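PDB 6BN2: acetyl-CoA acetyltransferase from Elizabethkingia anophelis NUHP1, which probably catalyses the reversible thiolase reaction in which two acetyl-CoA molecules condense to acetoacetyl-CoA with release of free coenzyme A. Local coordinates for residues Glu124-Val129 with His356-Ser361; Thr20-Phe25 with Ala222-Tyr227; Met9-Ile14 with Leu280-Ser285; Glu116-Gly121 with Leu264-Lys269; Phe320-Glu325 with Lys344-Gly349. One frame throughout, in Å; residues are numbered along the deposited sequence. Where two conformers were deposited one is given.

Interaction 1 (Glu124-Val129 with His356-Ser361); sequences ENMSQV and HPLGSS
The carboxylate of Glu124 turns one oxygen to the backbone of the opposing segment: Gly359 N approaches Glu124 OE1 at 2.7 Å, but the N-H is bent off line (127°) and the bond is weak. Val64 N is the main donor to OE1, and Leu65 N serves OE2, so both oxygens of this buried acid have backbone donors. Gly359 lies in the first turn of a helix, whose positive end would be expected to favour the carboxylate. The second flat group is the imidazole of His356, the predicted proton acceptor. Leu358 CD2 lies 3.8 Å above one face, displaced toward the rim, while Ser361 OG sits in plane at the edge, 2.7 Å from His356 ND1 in a hydrogen bond. The same leucine is backed by Met126, whose chain bends at its last torsion (chi3 73°) and crosses it at about a right angle, leaving Met126 CE 3.6 Å from Leu358 CG. Met126 thus probably acts as a second-shell residue, behind the leucine that lies on the imidazole. Beside it, Glu124 CB rests on Pro357 CB at 3.8 Å. The contact joins the end of strand 117-125 to the start of helix 358-375, bringing the Gly-His-Pro loop of thiolases against the N-terminal half; strand 258-268 pairs alongside Glu124, and helix 149-155 packs on Met126 through Leu150.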
# COMPACT_ATOMS: atom_id res chain seq x y z
N GLU A 124 8.14 9.51 -3.92
CA GLU A 124 7.28 10.56 -3.40
C GLU A 124 7.59 11.84 -4.15
O GLU A 124 8.75 12.18 -4.36
CB GLU A 124 7.49 10.78 -1.89
CG GLU A 124 6.23 11.30 -1.19
CD GLU A 124 5.21 10.18 -0.95
OE1 GLU A 124 5.54 9.24 -0.18
OE2 GLU A 124 4.12 10.22 -1.54
N ASN A 125 6.54 12.56 -4.52
CA ASN A 125 6.72 13.94 -4.96
C ASN A 125 5.84 14.79 -4.05
O ASN A 125 4.63 14.90 -4.27
CB ASN A 125 6.40 14.13 -6.43
CG ASN A 125 6.77 15.52 -6.89
OD1 ASN A 125 6.37 16.49 -6.26
ND2 ASN A 125 7.59 15.62 -7.95
N MET A 126 6.44 15.35 -3.01
CA MET A 126 5.67 16.12 -2.06
C MET A 126 5.23 17.45 -2.66
O MET A 126 4.16 17.96 -2.30
CB MET A 126 6.49 16.28 -0.78
CG MET A 126 6.79 14.90 -0.20
SD MET A 126 7.69 14.86 1.37
CE MET A 126 6.42 15.41 2.54
N SER A 127 6.00 17.97 -3.63
CA SER A 127 5.63 19.21 -4.32
C SER A 127 4.29 19.09 -5.04
O SER A 127 3.59 20.09 -5.21
CB SER A 127 6.71 19.58 -5.34
OG SER A 127 7.98 19.76 -4.74
N GLN A 128 3.95 17.89 -5.50
CA GLN A 128 2.76 17.69 -6.33
C GLN A 128 1.55 17.19 -5.54
O GLN A 128 0.51 16.91 -6.15
CB GLN A 128 3.07 16.74 -7.49
CG GLN A 128 4.00 17.37 -8.56
CD GLN A 128 4.09 16.53 -9.83
OE1 GLN A 128 3.45 15.48 -9.95
NE2 GLN A 128 4.90 16.99 -10.79
N VAL A 129 1.63 17.13 -4.22
CA VAL A 129 0.48 16.62 -3.46
C VAL A 129 -0.64 17.65 -3.53
O VAL A 129 -0.38 18.84 -3.30
CB VAL A 129 0.87 16.33 -2.01
CG1 VAL A 129 -0.35 15.89 -1.19
CG2 VAL A 129 1.94 15.23 -1.99
N HIS A 356 13.86 14.29 2.62
CA HIS A 356 13.00 13.25 3.17
C HIS A 356 11.69 13.13 2.36
O HIS A 356 10.63 13.58 2.81
CB HIS A 356 12.73 13.55 4.64
CG HIS A 356 11.89 12.54 5.34
ND1 HIS A 356 11.76 11.24 4.91
CD2 HIS A 356 11.12 12.65 6.46
CE1 HIS A 356 10.94 10.59 5.73
NE2 HIS A 356 10.56 11.42 6.68
N PRO A 357 11.75 12.51 1.15
CA PRO A 357 10.51 12.18 0.42
C PRO A 357 9.88 10.97 1.07
O PRO A 357 10.44 9.87 1.02
CB PRO A 357 11.01 11.86 -1.01
CG PRO A 357 12.56 12.16 -0.99
CD PRO A 357 12.94 12.00 0.46
N LEU A 358 8.73 11.17 1.73
CA LEU A 358 8.28 10.21 2.74
C LEU A 358 8.36 8.75 2.27
O LEU A 358 8.96 7.91 2.94
CB LEU A 358 6.83 10.52 3.17
CG LEU A 358 6.52 11.95 3.62
CD1 LEU A 358 5.05 11.98 4.12
CD2 LEU A 358 7.48 12.43 4.69
N GLY A 359 7.72 8.44 1.14
CA GLY A 359 7.59 7.04 0.73
C GLY A 359 8.86 6.41 0.22
O GLY A 359 8.90 5.18 0.10
N SER A 360 9.89 7.21 -0.05
CA SER A 360 11.17 6.70 -0.55
C SER A 360 12.21 6.54 0.55
O SER A 360 13.07 5.67 0.43
CB SER A 360 11.71 7.65 -1.64
OG SER A 360 13.02 7.26 -2.05
N SER A 361 12.16 7.35 1.61
CA SER A 361 13.27 7.38 2.57
C SER A 361 13.57 6.01 3.19
O SER A 361 14.74 5.72 3.48
CB SER A 361 12.98 8.39 3.67
OG SER A 361 13.07 9.71 3.12

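Interaction 2 (Thr20-Phe25 with Ala222-Tyr227); sequences TPMGSF and AEDEEY
Glu225 reaches across to Ser24 along its whole side chain. From CB, the first torsion (chi1 67°) sets CG between the backbone N and the carbonyl carbon, and in that place Glu225 CG lies 3.3 Å from Ser24 OG in the serine conformer described. The chain then runs on extended, so CD passes alongside the backbone of Ser24, and at the tip Glu225 OE2 accepts Ser24 N at 2.8 Å through its anti lone pair in a nearly straight bond. The other oxygen, OE1, is bound by Ser28 OG.

Two more acids grip the same strand, one by its backbone and one by a side chain. Asp224 OD1 takes Met22 N at 2.8 Å, again by the anti lone pair, while its OD2 forms a salt bridge with Arg19. Glu226 folds back at chi2 (65°) and, in the same conformer, receives the hydroxyl proton of Ser24, with Ser24 OG 2.9 Å from Glu226 OE1 but well above the carboxylate plane. Asn258 and a water that also binds Phe25 N hold the same oxygen. Another water joins Met22 O to Glu226 N. At the apolar end, Pro21 CG packs on Ala222 C at 3.5 Å.

The loop 222-227 therefore borders strand 12-24, which pairs with strand 258-268 through Gly23 and Thr20. Strand 209-211 touches Pro21, helix 179-198 meets Glu223 and Tyr227, and helix 351-354 lies against Met22, whose side chain is about 6 Å from that of His356.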
# COMPACT_ATOMS: atom_id res chain seq x y z
N THR A 20 17.29 8.20 -6.89
CA THR A 20 17.44 9.51 -7.52
C THR A 20 18.12 10.47 -6.54
O THR A 20 18.13 10.23 -5.33
CB THR A 20 16.07 10.09 -7.94
OG1 THR A 20 15.32 10.47 -6.78
CG2 THR A 20 15.24 9.06 -8.73
N PRO A 21 18.67 11.58 -7.02
CA PRO A 21 18.95 12.68 -6.10
C PRO A 21 17.63 13.18 -5.53
O PRO A 21 16.56 12.94 -6.09
CB PRO A 21 19.64 13.75 -6.98
CG PRO A 21 19.78 13.14 -8.37
CD PRO A 21 18.77 12.02 -8.43
N MET A 22 17.70 13.88 -4.41
CA MET A 22 16.49 14.39 -3.79
C MET A 22 16.34 15.87 -4.11
O MET A 22 17.28 16.64 -3.94
CB MET A 22 16.49 14.12 -2.29
CG MET A 22 16.27 12.65 -2.02
SD MET A 22 16.34 12.23 -0.30
CE MET A 22 18.11 12.12 -0.04
N GLY A 23 15.16 16.24 -4.59
CA GLY A 23 14.86 17.63 -4.86
C GLY A 23 14.21 18.30 -3.67
O GLY A 23 13.55 17.66 -2.84
N SER A 24 14.40 19.61 -3.59
CA SER A 24 13.80 20.42 -2.54
C SER A 24 12.33 20.67 -2.86
O SER A 24 11.89 20.53 -4.01
CB SER A 24 14.53 21.77 -2.41
OG SER A 24 15.86 21.58 -1.98
N PHE A 25 11.58 21.07 -1.84
CA PHE A 25 10.15 21.34 -2.00
C PHE A 25 9.96 22.46 -3.02
O PHE A 25 10.56 23.54 -2.90
CB PHE A 25 9.56 21.74 -0.65
CG PHE A 25 8.05 21.78 -0.61
CD1 PHE A 25 7.39 22.92 -0.20
CD2 PHE A 25 7.30 20.66 -0.96
CE1 PHE A 25 6.00 22.95 -0.14
CE2 PHE A 25 5.91 20.69 -0.91
CZ PHE A 25 5.27 21.84 -0.50
N ALA A 222 21.48 15.68 -10.98
CA ALA A 222 22.33 14.56 -10.60
C ALA A 222 22.82 14.58 -9.16
O ALA A 222 23.49 13.63 -8.73
CB ALA A 222 23.55 14.49 -11.52
N GLU A 223 22.49 15.61 -8.38
CA GLU A 223 23.02 15.74 -7.04
C GLU A 223 21.95 16.29 -6.11
O GLU A 223 21.17 17.16 -6.49
CB GLU A 223 24.25 16.67 -7.05
CG GLU A 223 24.98 16.75 -5.72
CD GLU A 223 26.32 17.47 -5.84
OE1 GLU A 223 26.80 17.69 -6.97
OE2 GLU A 223 26.90 17.81 -4.79
N ASP A 224 21.92 15.75 -4.88
CA ASP A 224 21.02 16.26 -3.85
C ASP A 224 21.17 17.76 -3.72
O ASP A 224 22.29 18.27 -3.70
CB ASP A 224 21.33 15.61 -2.49
CG ASP A 224 21.14 14.12 -2.49
OD1 ASP A 224 20.20 13.61 -3.14
OD2 ASP A 224 21.92 13.44 -1.80
N GLU A 225 20.05 18.48 -3.66
CA GLU A 225 20.16 19.94 -3.59
C GLU A 225 19.81 20.50 -2.22
O GLU A 225 20.10 21.68 -1.96
CB GLU A 225 19.29 20.62 -4.67
CG GLU A 225 17.76 20.46 -4.49
CD GLU A 225 16.97 21.00 -5.69
OE1 GLU A 225 17.57 21.62 -6.60
OE2 GLU A 225 15.74 20.79 -5.74
N GLU A 226 19.23 19.70 -1.32
CA GLU A 226 18.81 20.23 -0.03
C GLU A 226 19.99 20.66 0.83
O GLU A 226 19.90 21.64 1.56
CB GLU A 226 17.97 19.19 0.72
CG GLU A 226 17.25 19.77 1.92
CD GLU A 226 16.21 20.80 1.52
OE1 GLU A 226 15.35 20.49 0.65
OE2 GLU A 226 16.26 21.93 2.05
N TYR A 227 21.11 19.92 0.77
CA TYR A 227 22.18 20.15 1.75
C TYR A 227 22.93 21.44 1.49
O TYR A 227 23.68 21.90 2.36
CB TYR A 227 23.14 18.95 1.78
CG TYR A 227 24.14 18.88 0.64
CD1 TYR A 227 25.38 19.51 0.76
CD2 TYR A 227 23.86 18.19 -0.53
CE1 TYR A 227 26.31 19.46 -0.26
CE2 TYR A 227 24.80 18.13 -1.57
CZ TYR A 227 26.02 18.77 -1.42
OH TYR A 227 26.97 18.73 -2.42
O HOH W 1 18.48 16.97 -1.46
O HOH W 2 12.79 21.33 0.71

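Interaction 3 (Met9-Ile14 with Leu280-Ser285); sequences MKEVFI and LAKIVS
Val12, Phe13 and Ile14 run antiparallel to Ala281, Lys282 and Ile283, the short strand axes lying 136° apart, and the pairing is fastened by Ile283 N to Val12 O and Ile14 N to Ala281 O, each 2.9 Å. At the far end a classic beta bulge sets both Leu280 and Ala281 opposite Ile14: Leu280 N gives Ile14 O a bond of 2.8 Å, while the one from Ala281 N is weak. Where the strands diverge, a water takes the place of a direct bond, accepting from Val12 N and donating to Ile283 O.

On one face of the sheet, Ile14 and Ile283 cross at about a right angle, with Ile14 CD1 3.8 Å from Ile283 CG1, and Val12 CG1 touches Ile283 CD1 more loosely. Leu266 and helix 98-111 add to this apolar layer. On the other face, Lys282 CB lies 3.9 Å from Phe13 CE1. Lys282 CG is anti to the backbone N (chi1 174°) and the rest of the chain is stretched, so the aliphatic part passes the phenyl ring and carries the ammonium beyond it. There Lys282 NZ meets Glu11 OE2 at 2.8 Å, a salt bridge on the anti lone pair.

The two strands open the N- and C-terminal halves of the duplicated thiolase fold, and their pairing joins the sheets of the two halves edge to edge. Its chemistry is divided: hydrocarbon against the helix layer, an ion pair on the partly exposed side, where water probably moderates its strength.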
# COMPACT_ATOMS: atom_id res chain seq x y z
N MET A 9 15.25 -21.46 5.92
CA MET A 9 14.59 -20.46 5.08
C MET A 9 15.54 -19.95 3.99
O MET A 9 16.73 -19.77 4.25
CB MET A 9 14.10 -19.28 5.94
CG MET A 9 12.81 -18.63 5.45
SD MET A 9 11.31 -19.54 5.87
CE MET A 9 11.37 -19.54 7.66
N LYS A 10 15.00 -19.73 2.79
CA LYS A 10 15.77 -19.19 1.67
C LYS A 10 16.46 -17.89 2.06
O LYS A 10 15.87 -17.03 2.72
CB LYS A 10 14.87 -18.90 0.47
CG LYS A 10 14.53 -20.05 -0.42
CD LYS A 10 13.86 -19.52 -1.67
CE LYS A 10 13.30 -20.64 -2.51
NZ LYS A 10 12.84 -20.14 -3.83
N GLU A 11 17.68 -17.71 1.58
CA GLU A 11 18.33 -16.42 1.72
C GLU A 11 17.78 -15.43 0.70
O GLU A 11 17.29 -15.81 -0.36
CB GLU A 11 19.85 -16.57 1.54
CG GLU A 11 20.52 -17.43 2.59
CD GLU A 11 21.95 -17.76 2.22
OE1 GLU A 11 22.16 -18.36 1.15
OE2 GLU A 11 22.86 -17.42 3.00
N VAL A 12 17.86 -14.15 1.04
CA VAL A 12 17.44 -13.07 0.16
C VAL A 12 18.60 -12.12 -0.00
O VAL A 12 19.13 -11.61 1.00
CB VAL A 12 16.22 -12.31 0.71
CG1 VAL A 12 15.72 -11.30 -0.32
CG2 VAL A 12 15.14 -13.31 1.09
N PHE A 13 18.99 -11.87 -1.24
CA PHE A 13 20.12 -11.01 -1.55
C PHE A 13 19.67 -9.75 -2.26
O PHE A 13 18.69 -9.76 -3.01
CB PHE A 13 21.12 -11.75 -2.42
CG PHE A 13 21.78 -12.89 -1.72
CD1 PHE A 13 22.94 -12.68 -0.99
CD2 PHE A 13 21.22 -14.15 -1.76
CE1 PHE A 13 23.55 -13.73 -0.32
CE2 PHE A 13 21.82 -15.20 -1.09
CZ PHE A 13 22.99 -14.99 -0.38
N ILE A 14 20.40 -8.66 -2.02
CA ILE A 14 20.20 -7.40 -2.73
C ILE A 14 21.24 -7.37 -3.83
O ILE A 14 22.45 -7.36 -3.54
CB ILE A 14 20.34 -6.19 -1.80
CG1 ILE A 14 19.26 -6.24 -0.71
CG2 ILE A 14 20.22 -4.89 -2.61
CD1 ILE A 14 19.56 -5.29 0.45
N LEU A 280 25.26 -7.43 -3.75
CA LEU A 280 25.83 -6.34 -2.95
C LEU A 280 25.83 -6.69 -1.47
O LEU A 280 26.80 -6.41 -0.76
CB LEU A 280 25.04 -5.05 -3.18
CG LEU A 280 24.93 -4.55 -4.62
CD1 LEU A 280 24.03 -3.33 -4.67
CD2 LEU A 280 26.33 -4.22 -5.14
N ALA A 281 24.74 -7.29 -0.99
CA ALA A 281 24.51 -7.50 0.42
C ALA A 281 23.46 -8.59 0.58
O ALA A 281 22.73 -8.91 -0.37
CB ALA A 281 24.03 -6.21 1.11
N LYS A 282 23.39 -9.15 1.78
CA LYS A 282 22.38 -10.14 2.13
C LYS A 282 21.44 -9.52 3.15
O LYS A 282 21.89 -8.80 4.04
CB LYS A 282 23.06 -11.39 2.71
CG LYS A 282 22.10 -12.44 3.25
CD LYS A 282 22.89 -13.67 3.69
CE LYS A 282 22.18 -14.44 4.79
NZ LYS A 282 22.94 -15.68 5.15
N ILE A 283 20.14 -9.76 3.02
CA ILE A 283 19.20 -9.32 4.05
C ILE A 283 19.23 -10.37 5.16
O ILE A 283 18.94 -11.54 4.92
CB ILE A 283 17.79 -9.14 3.49
CG1 ILE A 283 17.77 -7.96 2.51
CG2 ILE A 283 16.79 -8.89 4.63
CD1 ILE A 283 16.43 -7.79 1.75
N VAL A 284 19.61 -9.95 6.36
CA VAL A 284 19.76 -10.90 7.46
C VAL A 284 18.44 -11.08 8.22
O VAL A 284 18.02 -12.21 8.48
CB VAL A 284 20.88 -10.44 8.41
CG1 VAL A 284 20.99 -11.40 9.59
CG2 VAL A 284 22.21 -10.35 7.66
N SER A 285 17.80 -9.96 8.55
CA SER A 285 16.56 -9.96 9.32
C SER A 285 15.90 -8.60 9.21
O SER A 285 16.50 -7.63 8.71
CB SER A 285 16.81 -10.30 10.79
OG SER A 285 17.59 -9.26 11.37
O HOH W 3 18.88 -13.90 3.75

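Interaction 4 (Glu116-Gly121 with Leu264-Lys269); sequences EAIVAG and LVLMSK
Glu116 and Ser268 are brought together by two torsions: the glutamate chain folds at chi2 (-71°), and the serine hydroxyl stands between its own N and carbonyl carbon (chi1 68°). Ser268 OG thereby donates to Glu116 OE1 at 2.6 Å, reaching it from well above the carboxylate plane. The hydroxyl also accepts Lys271 N, since Ser268 is the N-cap of helix 269-274, and the second carboxylate oxygen forms a salt bridge with Lys10. One acid thus fixes the serine that caps a helix, and Ser268 N binds Glu116 O at 3.1 Å as well.

From this end, two hydrogen-bonded antiparallel pairs continue the register. Ile118 and Leu266 exchange both their bonds, the one from Leu266 N to Ile118 O being 2.8 Å and almost straight (174°); Ala120 and Leu264 do the same. CA-H...O contacts accompany the non-hydrogen-bonded pairs, among them Val119 CA to Leu264 O at 3.3 Å.

Side chains sort by face. Ile118 and Leu266 lie side by side, with Ile118 CG2 3.7 Å from Leu266 CB. On the other face Ala117 CB meets Met267 CG at 3.9 Å, and the valines Val119 and Val265 touch by their CG2 methyls at 4.1 Å.

Both strands lie inside the sheet of the N-terminal half. Strand 59-62 flanks 117-125, and strand 12-24 flanks 258-268; helix 98-111 packs on Ile118, Ala120 and Leu266, while Leu264 meets helix 358-375, so the face they share looks onto the layer of helices between the two halves.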
# COMPACT_ATOMS: atom_id res chain seq x y z
N GLU A 116 11.47 -15.34 -7.36
CA GLU A 116 12.92 -15.43 -7.37
C GLU A 116 13.60 -14.09 -7.60
O GLU A 116 14.78 -13.94 -7.28
CB GLU A 116 13.39 -16.40 -8.46
CG GLU A 116 12.80 -17.80 -8.33
CD GLU A 116 13.38 -18.56 -7.16
OE1 GLU A 116 14.64 -18.75 -7.10
OE2 GLU A 116 12.59 -18.98 -6.30
N ALA A 117 12.88 -13.10 -8.14
CA ALA A 117 13.44 -11.78 -8.38
C ALA A 117 12.32 -10.78 -8.26
O ALA A 117 11.24 -10.99 -8.83
CB ALA A 117 14.10 -11.67 -9.77
N ILE A 118 12.57 -9.69 -7.53
CA ILE A 118 11.51 -8.74 -7.19
C ILE A 118 12.14 -7.37 -6.99
O ILE A 118 13.27 -7.26 -6.50
CB ILE A 118 10.73 -9.24 -5.94
CG1 ILE A 118 9.59 -8.27 -5.57
CG2 ILE A 118 11.65 -9.49 -4.75
CD1 ILE A 118 8.56 -8.92 -4.61
N VAL A 119 11.41 -6.32 -7.40
CA VAL A 119 11.84 -4.93 -7.20
C VAL A 119 11.10 -4.39 -5.99
O VAL A 119 9.89 -4.58 -5.85
CB VAL A 119 11.53 -4.07 -8.43
CG1 VAL A 119 11.63 -2.57 -8.09
CG2 VAL A 119 12.46 -4.43 -9.61
N ALA A 120 11.83 -3.69 -5.11
CA ALA A 120 11.20 -3.01 -3.98
C ALA A 120 11.84 -1.64 -3.81
O ALA A 120 13.06 -1.50 -3.93
CB ALA A 120 11.32 -3.82 -2.67
N GLY A 121 11.02 -0.65 -3.47
CA GLY A 121 11.55 0.69 -3.29
C GLY A 121 10.46 1.64 -2.85
O GLY A 121 9.51 1.24 -2.18
N LEU A 264 15.44 -1.13 -5.23
CA LEU A 264 16.36 -2.25 -5.04
C LEU A 264 15.84 -3.46 -5.79
O LEU A 264 14.63 -3.64 -5.96
CB LEU A 264 16.52 -2.60 -3.55
CG LEU A 264 17.07 -1.53 -2.59
CD1 LEU A 264 16.04 -0.47 -2.23
CD2 LEU A 264 17.54 -2.24 -1.31
N VAL A 265 16.76 -4.29 -6.25
CA VAL A 265 16.39 -5.59 -6.80
C VAL A 265 16.83 -6.66 -5.82
O VAL A 265 18.00 -6.69 -5.43
CB VAL A 265 17.01 -5.83 -8.19
CG1 VAL A 265 16.63 -7.23 -8.66
CG2 VAL A 265 16.52 -4.77 -9.21
N LEU A 266 15.89 -7.51 -5.42
CA LEU A 266 16.12 -8.64 -4.52
C LEU A 266 16.07 -9.95 -5.30
O LEU A 266 15.25 -10.10 -6.21
CB LEU A 266 15.04 -8.67 -3.43
CG LEU A 266 15.30 -8.02 -2.07
CD1 LEU A 266 15.91 -6.67 -2.20
CD2 LEU A 266 13.99 -7.97 -1.29
N MET A 267 16.90 -10.91 -4.91
CA MET A 267 16.90 -12.20 -5.58
C MET A 267 17.18 -13.32 -4.60
O MET A 267 17.87 -13.13 -3.59
CB MET A 267 17.98 -12.29 -6.68
CG MET A 267 17.61 -11.60 -7.96
SD MET A 267 18.87 -11.80 -9.21
CE MET A 267 18.19 -10.68 -10.45
N SER A 268 16.68 -14.50 -4.94
CA SER A 268 17.13 -15.72 -4.30
C SER A 268 18.57 -16.05 -4.71
O SER A 268 19.09 -15.56 -5.72
CB SER A 268 16.23 -16.89 -4.68
OG SER A 268 16.39 -17.20 -6.06
N LYS A 269 19.20 -16.91 -3.90
CA LYS A 269 20.54 -17.40 -4.23
C LYS A 269 20.55 -18.09 -5.58
O LYS A 269 21.43 -17.86 -6.43
CB LYS A 269 21.02 -18.34 -3.13
CG LYS A 269 22.40 -18.97 -3.39
CD LYS A 269 22.91 -19.65 -2.12
CE LYS A 269 24.24 -20.35 -2.36
NZ LYS A 269 24.06 -21.55 -3.22

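Interaction 5 (Phe320-Glu325 with Lys344-Gly349); sequences FFEFNE and KVNVNG
Val345 sits between two phenylalanines, its methyls divided: Val345 CG1 lies 3.9 Å from Phe323 CD2, at the edge of that ring in the conformer described, and Val345 CG2 is 4.0 Å from Phe321 CB. Leu304 of helix 300-311 packs on both rings. On the other side of the strand, Val347 CG1 meets the edge of the Phe320 ring, 3.8 Å from Phe320 CD2.

Next to these lies the backbone. Phe321 N binds Lys344 O and Asn346 N binds Phe321 O, a single bridge that lets segment 344-349 run along strand 320-323, the outermost of the C-terminal half in this chain. The chain then leaves in a type I turn from Asn346 to Gly349, and the Asn346 side chain takes over the pairing. With CG set beside its own backbone N (chi1 -61°), the amide turns to Phe323: Asn346 OD1 accepts Phe323 N at 2.9 Å in its carbonyl plane, and Asn346 ND2 gives one proton to Phe323 O at 2.8 Å, close to the amide plane.

The other ND2 proton goes to Glu325 OE2, 2.9 Å from Asn346 ND2, the planes of the two groups standing 46° apart. Glu325 belongs to the Asn-Glu-Ala-Phe motif of thiolases, and its OE1 is bound by Ser189 and Val352 N. At the wet margin Glu322 OE1 receives protons from two waters, one accepting from Val347 N and the other from Asn348 N.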
# COMPACT_ATOMS: atom_id res chain seq x y z
N PHE A 320 27.76 -0.22 11.20
CA PHE A 320 27.24 1.08 10.81
C PHE A 320 25.72 1.04 10.82
O PHE A 320 25.11 0.00 10.55
CB PHE A 320 27.75 1.51 9.43
CG PHE A 320 29.19 1.87 9.44
CD1 PHE A 320 30.17 0.91 9.18
CD2 PHE A 320 29.59 3.15 9.82
CE1 PHE A 320 31.53 1.24 9.26
CE2 PHE A 320 30.94 3.49 9.89
CZ PHE A 320 31.91 2.54 9.61
N PHE A 321 25.13 2.20 11.11
CA PHE A 321 23.68 2.35 11.24
C PHE A 321 23.21 3.48 10.33
O PHE A 321 23.89 4.49 10.17
CB PHE A 321 23.26 2.73 12.67
CG PHE A 321 23.69 1.74 13.71
CD1 PHE A 321 24.97 1.79 14.25
CD2 PHE A 321 22.80 0.78 14.18
CE1 PHE A 321 25.37 0.90 15.24
CE2 PHE A 321 23.18 -0.13 15.17
CZ PHE A 321 24.47 -0.07 15.70
N GLU A 322 21.99 3.32 9.80
CA GLU A 322 21.28 4.42 9.15
C GLU A 322 19.94 4.56 9.86
O GLU A 322 19.09 3.67 9.74
CB GLU A 322 21.06 4.17 7.66
CG GLU A 322 22.29 4.33 6.82
CD GLU A 322 22.62 5.79 6.55
OE1 GLU A 322 23.82 6.12 6.55
OE2 GLU A 322 21.69 6.60 6.34
N PHE A 323 19.78 5.63 10.63
CA PHE A 323 18.51 5.97 11.27
C PHE A 323 17.96 7.22 10.59
O PHE A 323 18.62 8.26 10.60
CB PHE A 323 18.70 6.26 12.76
CG PHE A 323 18.77 5.06 13.63
CD1 PHE A 323 17.62 4.47 14.12
CD2 PHE A 323 20.00 4.55 14.03
CE1 PHE A 323 17.68 3.36 14.95
CE2 PHE A 323 20.06 3.44 14.85
CZ PHE A 323 18.91 2.84 15.31
N ASN A 324 16.75 7.13 10.03
CA ASN A 324 16.27 8.28 9.29
C ASN A 324 16.09 9.49 10.20
O ASN A 324 15.56 9.37 11.31
CB ASN A 324 14.96 7.99 8.57
CG ASN A 324 14.67 9.05 7.50
OD1 ASN A 324 15.49 9.28 6.60
ND2 ASN A 324 13.52 9.70 7.60
N GLU A 325 16.55 10.65 9.73
CA GLU A 325 16.56 11.87 10.53
C GLU A 325 15.31 12.70 10.25
O GLU A 325 15.38 13.80 9.71
CB GLU A 325 17.81 12.70 10.20
CG GLU A 325 19.11 11.97 10.28
CD GLU A 325 20.30 12.84 9.93
OE1 GLU A 325 20.11 13.93 9.34
OE2 GLU A 325 21.45 12.43 10.23
N LYS A 344 29.24 6.21 14.11
CA LYS A 344 28.83 5.04 13.34
C LYS A 344 27.43 5.17 12.77
O LYS A 344 26.96 4.24 12.10
CB LYS A 344 28.91 3.79 14.23
CG LYS A 344 30.32 3.48 14.73
CD LYS A 344 30.33 2.43 15.84
CE LYS A 344 29.53 1.19 15.46
NZ LYS A 344 29.91 0.02 16.32
N VAL A 345 26.76 6.31 12.97
CA VAL A 345 25.37 6.50 12.58
C VAL A 345 25.31 7.62 11.54
O VAL A 345 25.81 8.72 11.78
CB VAL A 345 24.47 6.84 13.79
CG1 VAL A 345 23.01 6.93 13.35
CG2 VAL A 345 24.64 5.80 14.91
N ASN A 346 24.66 7.33 10.40
CA ASN A 346 24.43 8.30 9.31
C ASN A 346 25.73 8.99 8.91
O ASN A 346 25.83 10.23 8.90
CB ASN A 346 23.38 9.35 9.71
CG ASN A 346 22.03 8.73 10.00
OD1 ASN A 346 21.82 7.54 9.79
ND2 ASN A 346 21.10 9.55 10.49
N VAL A 347 26.76 8.19 8.61
CA VAL A 347 28.11 8.73 8.47
C VAL A 347 28.30 9.57 7.21
O VAL A 347 29.24 10.38 7.15
CB VAL A 347 29.17 7.61 8.55
CG1 VAL A 347 29.04 6.86 9.89
CG2 VAL A 347 29.08 6.68 7.38
N ASN A 348 27.42 9.41 6.21
CA ASN A 348 27.46 10.22 5.00
C ASN A 348 26.42 11.33 5.02
O ASN A 348 26.14 11.93 3.98
CB ASN A 348 27.26 9.35 3.75
CG ASN A 348 28.44 8.42 3.49
OD1 ASN A 348 29.48 8.51 4.14
ND2 ASN A 348 28.27 7.52 2.51
N GLY A 349 25.86 11.63 6.18
CA GLY A 349 24.79 12.60 6.28
C GLY A 349 23.44 11.92 6.34
O GLY A 349 23.29 10.72 6.10
O HOH W 4 25.87 5.37 8.21
O HOH W 5 24.83 8.38 5.80
O HOH W 6 21.40 8.94 5.26
O HOH W 7 19.61 7.63 7.81
O HOH W 8 24.39 12.69 9.66

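How the interactions relate
From the N terminus the chain enters interaction 3, whose return at 280-285 closes a long loop uniting the two halves of the fold. Interactions 2 and 4 both close within that loop and cross each other: 20-25 waits for 222-227, and 116-121 for 264-269. Interaction 1 starts at 124-129 and ends at 356-361, so it crosses all three; interaction 5, a short loop from 320-325 to 344-349, falls inside it. At one end of the strands, a probable hydrogen bond between Phe13 O and Met267 N ties interactions 3 and 4. Toward the predicted active site, Met22 touches Pro357 and Asn324 touches His356, gathering interactions 2 and 5 about interaction 1.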